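Local coordinates for type II secretion ATPase XpsE (Xanthomonas campestris, PDB 2D27), which belongs to the GspE family of secretion ATPases and is represented by its N-terminal domain, a helical region joined to a small alpha/beta unit, at residues R52-T57 with G135-I140; R105-I110 with L131-L136. All blocks are in the same frame, centred on the assembly; numbering follows the deposited sequence.

Contact 1 (R52-T57 with G135-I140)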
loop_
_atom_site.group_PDB
_atom_site.type_symbol
_atom_site.label_atom_id
_atom_site.label_comp_id
_atom_site.label_asym_id
_atom_site.label_seq_id
_atom_site.Cartn_x
_atom_site.Cartn_y
_atom_site.Cartn_z
ATOM N N ARG A 52 -16.208 5.241 -0.021
ATOM C CA ARG A 52 -16.870 4.222 -0.749
ATOM C C ARG A 52 -16.740 4.343 -2.220
ATOM O O ARG A 52 -16.589 3.313 -2.917
ATOM C CB ARG A 52 -18.308 4.090 -0.332
ATOM C CG ARG A 52 -19.226 3.470 -1.319
ATOM C CD ARG A 52 -20.301 4.470 -1.639
ATOM N NE ARG A 52 -21.425 3.669 -1.425
ATOM C CZ ARG A 52 -22.563 3.947 -0.889
ATOM N NH1 ARG A 52 -23.014 5.202 -0.571
ATOM N NH2 ARG A 52 -23.304 2.836 -0.781
ATOM N N ASP A 53 -16.862 5.533 -2.752
ATOM C CA ASP A 53 -16.703 5.693 -4.192
ATOM C C ASP A 53 -15.214 5.384 -4.600
ATOM O O ASP A 53 -14.974 4.899 -5.659
ATOM C CB ASP A 53 -17.021 7.094 -4.608
ATOM C CG ASP A 53 -18.497 7.410 -4.565
ATOM O OD1 ASP A 53 -19.326 6.468 -4.442
ATOM O OD2 ASP A 53 -18.866 8.594 -4.759
ATOM N N HIS A 54 -14.292 5.748 -3.744
ATOM C CA HIS A 54 -12.875 5.545 -3.915
ATOM C C HIS A 54 -12.647 4.003 -3.987
ATOM O O HIS A 54 -12.024 3.482 -4.953
ATOM C CB HIS A 54 -12.067 6.163 -2.768
ATOM C CG HIS A 54 -10.589 5.899 -2.893
ATOM N ND1 HIS A 54 -9.718 5.881 -1.843
ATOM C CD2 HIS A 54 -9.862 5.499 -3.947
ATOM C CE1 HIS A 54 -8.518 5.516 -2.240
ATOM N NE2 HIS A 54 -8.578 5.274 -3.511
ATOM N N ALA A 55 -13.212 3.312 -2.986
ATOM C CA ALA A 55 -13.020 1.882 -2.781
ATOM C C ALA A 55 -13.599 1.149 -3.949
ATOM O O ALA A 55 -12.895 0.392 -4.608
ATOM C CB ALA A 55 -13.568 1.361 -1.452
ATOM N N GLU A 56 -14.829 1.443 -4.285
ATOM C CA GLU A 56 -15.499 0.804 -5.392
ATOM C C GLU A 56 -14.847 1.030 -6.737
ATOM O O GLU A 56 -14.852 0.153 -7.579
ATOM C CB GLU A 56 -17.008 1.152 -5.459
ATOM C CG GLU A 56 -17.723 0.810 -4.113
ATOM C CD GLU A 56 -19.254 0.764 -4.106
ATOM O OE1 GLU A 56 -19.843 1.434 -5.016
ATOM O OE2 GLU A 56 -19.831 0.033 -3.169
ATOM N N THR A 57 -14.390 2.237 -6.982
ATOM C CA THR A 57 -13.884 2.552 -8.245
ATOM C C THR A 57 -12.461 1.904 -8.457
ATOM O O THR A 57 -12.174 1.535 -9.564
ATOM C CB THR A 57 -13.825 4.074 -8.467
ATOM O OG1 THR A 57 -15.132 4.695 -8.223
ATOM C CG2 THR A 57 -13.596 4.338 -9.900
ATOM N N GLY A 135 -10.551 -2.563 0.604
ATOM C CA GLY A 135 -11.570 -2.081 1.541
ATOM C C GLY A 135 -11.580 -0.569 1.772
ATOM O O GLY A 135 -10.656 0.189 1.347
ATOM N N LEU A 136 -12.677 -0.108 2.375
ATOM C CA LEU A 136 -12.807 1.304 2.713
ATOM C C LEU A 136 -11.759 1.564 3.645
ATOM O O LEU A 136 -11.456 0.715 4.456
ATOM C CB LEU A 136 -14.093 1.648 3.442
ATOM C CG LEU A 136 -15.425 1.675 2.733
ATOM C CD1 LEU A 136 -16.283 2.935 3.118
ATOM C CD2 LEU A 136 -15.403 1.501 1.305
ATOM N N ARG A 137 -11.144 2.731 3.510
ATOM C CA ARG A 137 -9.986 3.077 4.324
ATOM C C ARG A 137 -10.252 2.977 5.823
ATOM O O ARG A 137 -9.386 2.491 6.594
ATOM C CB ARG A 137 -9.561 4.488 3.928
ATOM C CG ARG A 137 -8.445 5.110 4.681
ATOM C CD ARG A 137 -7.887 6.418 4.115
ATOM N NE ARG A 137 -8.140 6.478 2.665
ATOM C CZ ARG A 137 -7.256 6.226 1.667
ATOM N NH1 ARG A 137 -7.705 6.218 0.417
ATOM N NH2 ARG A 137 -5.960 6.084 1.900
ATOM N N SER A 138 -11.447 3.448 6.240
ATOM C CA SER A 138 -11.794 3.514 7.694
ATOM C C SER A 138 -12.007 2.130 8.283
ATOM O O SER A 138 -11.576 1.867 9.400
ATOM C CB SER A 138 -13.048 4.417 7.984
ATOM O OG SER A 138 -14.201 4.056 7.183
ATOM N N GLU A 139 -12.640 1.248 7.505
ATOM C CA GLU A 139 -12.769 -0.169 7.880
ATOM C C GLU A 139 -11.456 -0.878 8.109
ATOM O O GLU A 139 -11.351 -1.691 9.024
ATOM C CB GLU A 139 -13.573 -0.939 6.850
ATOM C CG GLU A 139 -15.025 -0.492 6.788
ATOM C CD GLU A 139 -15.838 -1.323 5.837
ATOM O OE1 GLU A 139 -15.462 -2.461 5.580
ATOM O OE2 GLU A 139 -16.839 -0.831 5.304
ATOM N N ILE A 140 -10.458 -0.558 7.285
ATOM C CA ILE A 140 -9.129 -1.125 7.405
ATOM C C ILE A 140 -8.504 -0.551 8.610
ATOM O O ILE A 140 -7.861 -1.256 9.333
ATOM C CB ILE A 140 -8.278 -0.860 6.162
ATOM C CG1 ILE A 140 -8.751 -1.743 5.051
ATOM C CG2 ILE A 140 -6.798 -1.165 6.379
ATOM C CD1 ILE A 140 -8.274 -1.366 3.725
HETATM O O HOH W 1 -10.348 6.424 0.566
#
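With CG anti to the backbone N in both His54 (chi1 177°) and Arg137 (chi1 176°), imidazole and guanidinium extend from their helices to lie edge toward edge, linked through water 1. Arg137 runs out straight as far as chi2 and bends at chi3; the guanidinium ends within 8° of the His54 ring plane. Water 1 lies at the edge of both groups, near both planes: it accepts from Arg137 NH1 at 2.7 Å and is hydrogen-bonded to His54 ND1 at 2.5 Å, unusually short, so that the exact length is doubtful. Arg137 NH1 also forms a salt bridge with Asp112, which His54 touches too, so one nitrogen serves both the water and a carboxylate.

Beside this polar edge the contact is apolar. Leu136, at the N-cap position of helix 137-147, turns its two methyls toward the other helix: CD2 meets Ala55 CB at 3.3 Å, tighter than usual for two carbons, and also Arg52 CA at 3.7 Å. Its CD1 reaches Arg52 CB at 4.2 Å, touching the base of a side chain whose guanidinium turns off from the contact. The small Ala55 lets the loop come close, with CA atoms of Ala55 and Leu136 5.5 Å apart.

The start of helix 137-147 thus packs on the first turns of helix 51-62, where Ser138 is hydrogen-bonded to Glu51, while Gly135 follows directly from strand 130-134.

Contact 2 (R105-I110 with L131-L136)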
loop_
_atom_site.group_PDB
_atom_site.type_symbol
_atom_site.label_atom_id
_atom_site.label_comp_id
_atom_site.label_asym_id
_atom_site.label_seq_id
_atom_site.Cartn_x
_atom_site.Cartn_y
_atom_site.Cartn_z
ATOM N N ARG A 105 -0.046 -17.821 -0.661
ATOM C CA ARG A 105 -0.341 -16.374 -0.794
ATOM C C ARG A 105 -0.890 -15.627 0.414
ATOM O O ARG A 105 -1.916 -15.983 0.991
ATOM C CB ARG A 105 -1.422 -16.141 -1.866
ATOM C CG ARG A 105 -1.057 -16.436 -3.234
ATOM C CD ARG A 105 -0.934 -15.213 -4.108
ATOM N NE ARG A 105 -1.474 -15.552 -5.409
ATOM C CZ ARG A 105 -1.574 -14.735 -6.450
ATOM N NH1 ARG A 105 -1.171 -13.470 -6.420
ATOM N NH2 ARG A 105 -2.069 -15.241 -7.551
ATOM N N LEU A 106 -0.289 -14.485 0.663
ATOM C CA LEU A 106 -0.799 -13.526 1.619
ATOM C C LEU A 106 -1.962 -12.649 1.077
ATOM O O LEU A 106 -1.772 -11.854 0.162
ATOM C CB LEU A 106 0.358 -12.659 2.029
ATOM C CG LEU A 106 0.089 -11.806 3.227
ATOM C CD1 LEU A 106 -0.209 -12.705 4.480
ATOM C CD2 LEU A 106 1.243 -10.900 3.410
ATOM N N ASP A 107 -3.158 -12.830 1.628
ATOM C CA ASP A 107 -4.272 -11.875 1.474
ATOM C C ASP A 107 -4.039 -10.523 2.126
ATOM O O ASP A 107 -3.867 -10.448 3.356
ATOM C CB ASP A 107 -5.547 -12.426 2.026
ATOM C CG ASP A 107 -5.942 -13.703 1.328
ATOM O OD1 ASP A 107 -6.097 -13.702 0.067
ATOM O OD2 ASP A 107 -6.082 -14.752 1.975
ATOM N N LEU A 108 -4.021 -9.463 1.293
ATOM C CA LEU A 108 -3.761 -8.106 1.796
ATOM C C LEU A 108 -5.002 -7.292 1.535
ATOM O O LEU A 108 -5.465 -7.201 0.386
ATOM C CB LEU A 108 -2.589 -7.451 1.067
ATOM C CG LEU A 108 -2.050 -6.198 1.655
ATOM C CD1 LEU A 108 -1.384 -6.459 3.061
ATOM C CD2 LEU A 108 -1.098 -5.541 0.690
ATOM N N TRP A 109 -5.529 -6.710 2.608
ATOM C CA TRP A 109 -6.695 -5.802 2.549
ATOM C C TRP A 109 -6.124 -4.392 2.431
ATOM O O TRP A 109 -5.318 -3.986 3.266
ATOM C CB TRP A 109 -7.484 -5.906 3.859
ATOM C CG TRP A 109 -8.944 -5.541 3.750
ATOM C CD1 TRP A 109 -9.719 -5.528 2.642
ATOM C CD2 TRP A 109 -9.792 -5.168 4.844
ATOM N NE1 TRP A 109 -11.008 -5.179 2.980
ATOM C CE2 TRP A 109 -11.048 -4.887 4.322
ATOM C CE3 TRP A 109 -9.577 -4.984 6.222
ATOM C CZ2 TRP A 109 -12.133 -4.490 5.136
ATOM C CZ3 TRP A 109 -10.629 -4.538 7.021
ATOM C CH2 TRP A 109 -11.888 -4.324 6.477
ATOM N N ILE A 110 -6.497 -3.656 1.408
ATOM C CA ILE A 110 -5.719 -2.444 1.111
ATOM C C ILE A 110 -6.691 -1.353 0.648
ATOM O O ILE A 110 -7.594 -1.626 -0.138
ATOM C CB ILE A 110 -4.621 -2.789 -0.008
ATOM C CG1 ILE A 110 -3.883 -1.553 -0.494
ATOM C CG2 ILE A 110 -5.289 -3.495 -1.247
ATOM C CD1 ILE A 110 -2.562 -1.853 -1.140
ATOM N N LEU A 131 -2.245 -11.557 -2.569
ATOM C CA LEU A 131 -3.535 -11.470 -3.177
ATOM C C LEU A 131 -4.235 -10.198 -2.590
ATOM O O LEU A 131 -4.335 -10.047 -1.406
ATOM C CB LEU A 131 -4.339 -12.687 -2.857
ATOM C CG LEU A 131 -4.804 -13.707 -3.889
ATOM C CD1 LEU A 131 -6.079 -14.365 -3.307
ATOM C CD2 LEU A 131 -5.026 -13.279 -5.354
ATOM N N LEU A 132 -4.722 -9.319 -3.445
ATOM C CA LEU A 132 -5.164 -7.962 -3.024
ATOM C C LEU A 132 -6.661 -7.924 -2.850
ATOM O O LEU A 132 -7.414 -8.412 -3.689
ATOM C CB LEU A 132 -4.779 -6.961 -4.076
ATOM C CG LEU A 132 -3.476 -6.154 -3.947
ATOM C CD1 LEU A 132 -2.377 -6.618 -3.134
ATOM C CD2 LEU A 132 -3.000 -5.656 -5.253
ATOM N N HIS A 133 -7.093 -7.425 -1.709
ATOM C CA HIS A 133 -8.546 -7.183 -1.506
ATOM C C HIS A 133 -8.720 -5.702 -1.104
ATOM O O HIS A 133 -8.007 -5.196 -0.243
ATOM C CB HIS A 133 -9.152 -8.151 -0.478
ATOM C CG HIS A 133 -8.704 -9.592 -0.650
ATOM N ND1 HIS A 133 -9.273 -10.450 -1.558
ATOM C CD2 HIS A 133 -7.781 -10.329 0.013
ATOM C CE1 HIS A 133 -8.669 -11.627 -1.514
ATOM N NE2 HIS A 133 -7.770 -11.584 -0.559
ATOM N N VAL A 134 -9.567 -5.016 -1.839
ATOM C CA VAL A 134 -9.887 -3.626 -1.532
ATOM C C VAL A 134 -10.855 -3.475 -0.311
ATOM O O VAL A 134 -11.848 -4.194 -0.216
ATOM C CB VAL A 134 -10.509 -2.947 -2.767
ATOM C CG1 VAL A 134 -10.629 -1.442 -2.569
ATOM C CG2 VAL A 134 -9.602 -3.250 -4.023
ATOM N N GLY A 135 -10.551 -2.563 0.604
ATOM C CA GLY A 135 -11.570 -2.081 1.541
ATOM C C GLY A 135 -11.580 -0.569 1.772
ATOM O O GLY A 135 -10.656 0.189 1.347
ATOM N N LEU A 136 -12.677 -0.108 2.375
ATOM C CA LEU A 136 -12.807 1.304 2.713
ATOM C C LEU A 136 -11.759 1.564 3.645
ATOM O O LEU A 136 -11.456 0.715 4.456
ATOM C CB LEU A 136 -14.093 1.648 3.442
ATOM C CG LEU A 136 -15.425 1.675 2.733
ATOM C CD1 LEU A 136 -16.283 2.935 3.118
ATOM C CD2 LEU A 136 -15.403 1.501 1.305
#
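His133 and Asp107 meet across two parallel strands, on the face of the sheet that also carries Trp109 and Leu131. From its backbone, His133 sends CB past Leu108 O and to 4.1 Å from Trp109 CD1. CG stands beside the backbone N (chi1 -44°), turning the ring back along the neighbouring strand toward Asp107. There CD2 lies 3.7 Å from Asp107 CB, and at the tip NE2 donates to Asp107 OD1 at 2.8 Å, almost straight at 176°. The oxygen sits in the ring plane, yet the ring nitrogen comes to it from above the carboxylate plane, 46° out.

The backbones form a parallel ladder: Leu108 gives its N-H to Leu131 O and takes one from His133 N, and Ile110 N donates to His133 O at 2.7 Å. A longer bond, Gly135 N to Ile110 O at 3.2 Å, continues it past the strand end. Leu132 CD1 meets Leu108 CD2 at 4.2 Å on the other face, covered by helix 116-126, the connection of this beta-alpha-beta unit, whose Ile119 touches Leu132 and Ile110. At the opening of the ladder, Leu131 CD2 lies over the centre of the Arg105 guanidinium, 3.9 Å from CZ, while Arg105 NH1 bonds to Leu130 O.

Asp107 OD1 also forms a salt bridge with Arg102, so an oxygen of a buried residue has two nitrogen partners; these would probably favour the charged carboxylate, while the nearly straight NE2 bond helps hold the His133 ring.

The centres of contacts 1 and 2 are 12 Å apart, and the two share Gly135 and Leu136, the turn from strand 130-134 into helix 137-147. Along the chain, 52-57 comes first, then 105-110, and both contacts end on 131-140. Contact 2 joins neighbouring strands of the three-stranded mixed sheet, in which 106-110 lies between 96-101 and 130-134; contact 1 brings helix 51-62 to the turn beyond strand 130-134. They also touch directly: Ile140 CG1 packs on Trp109 CE3 at 3.5 Å, and Val134 CG1 lies 3.6 Å from Ala55 O. One continuous strand-turn-helix segment therefore ties the MshEN sheet to a helix from the earlier, helical part of the chain.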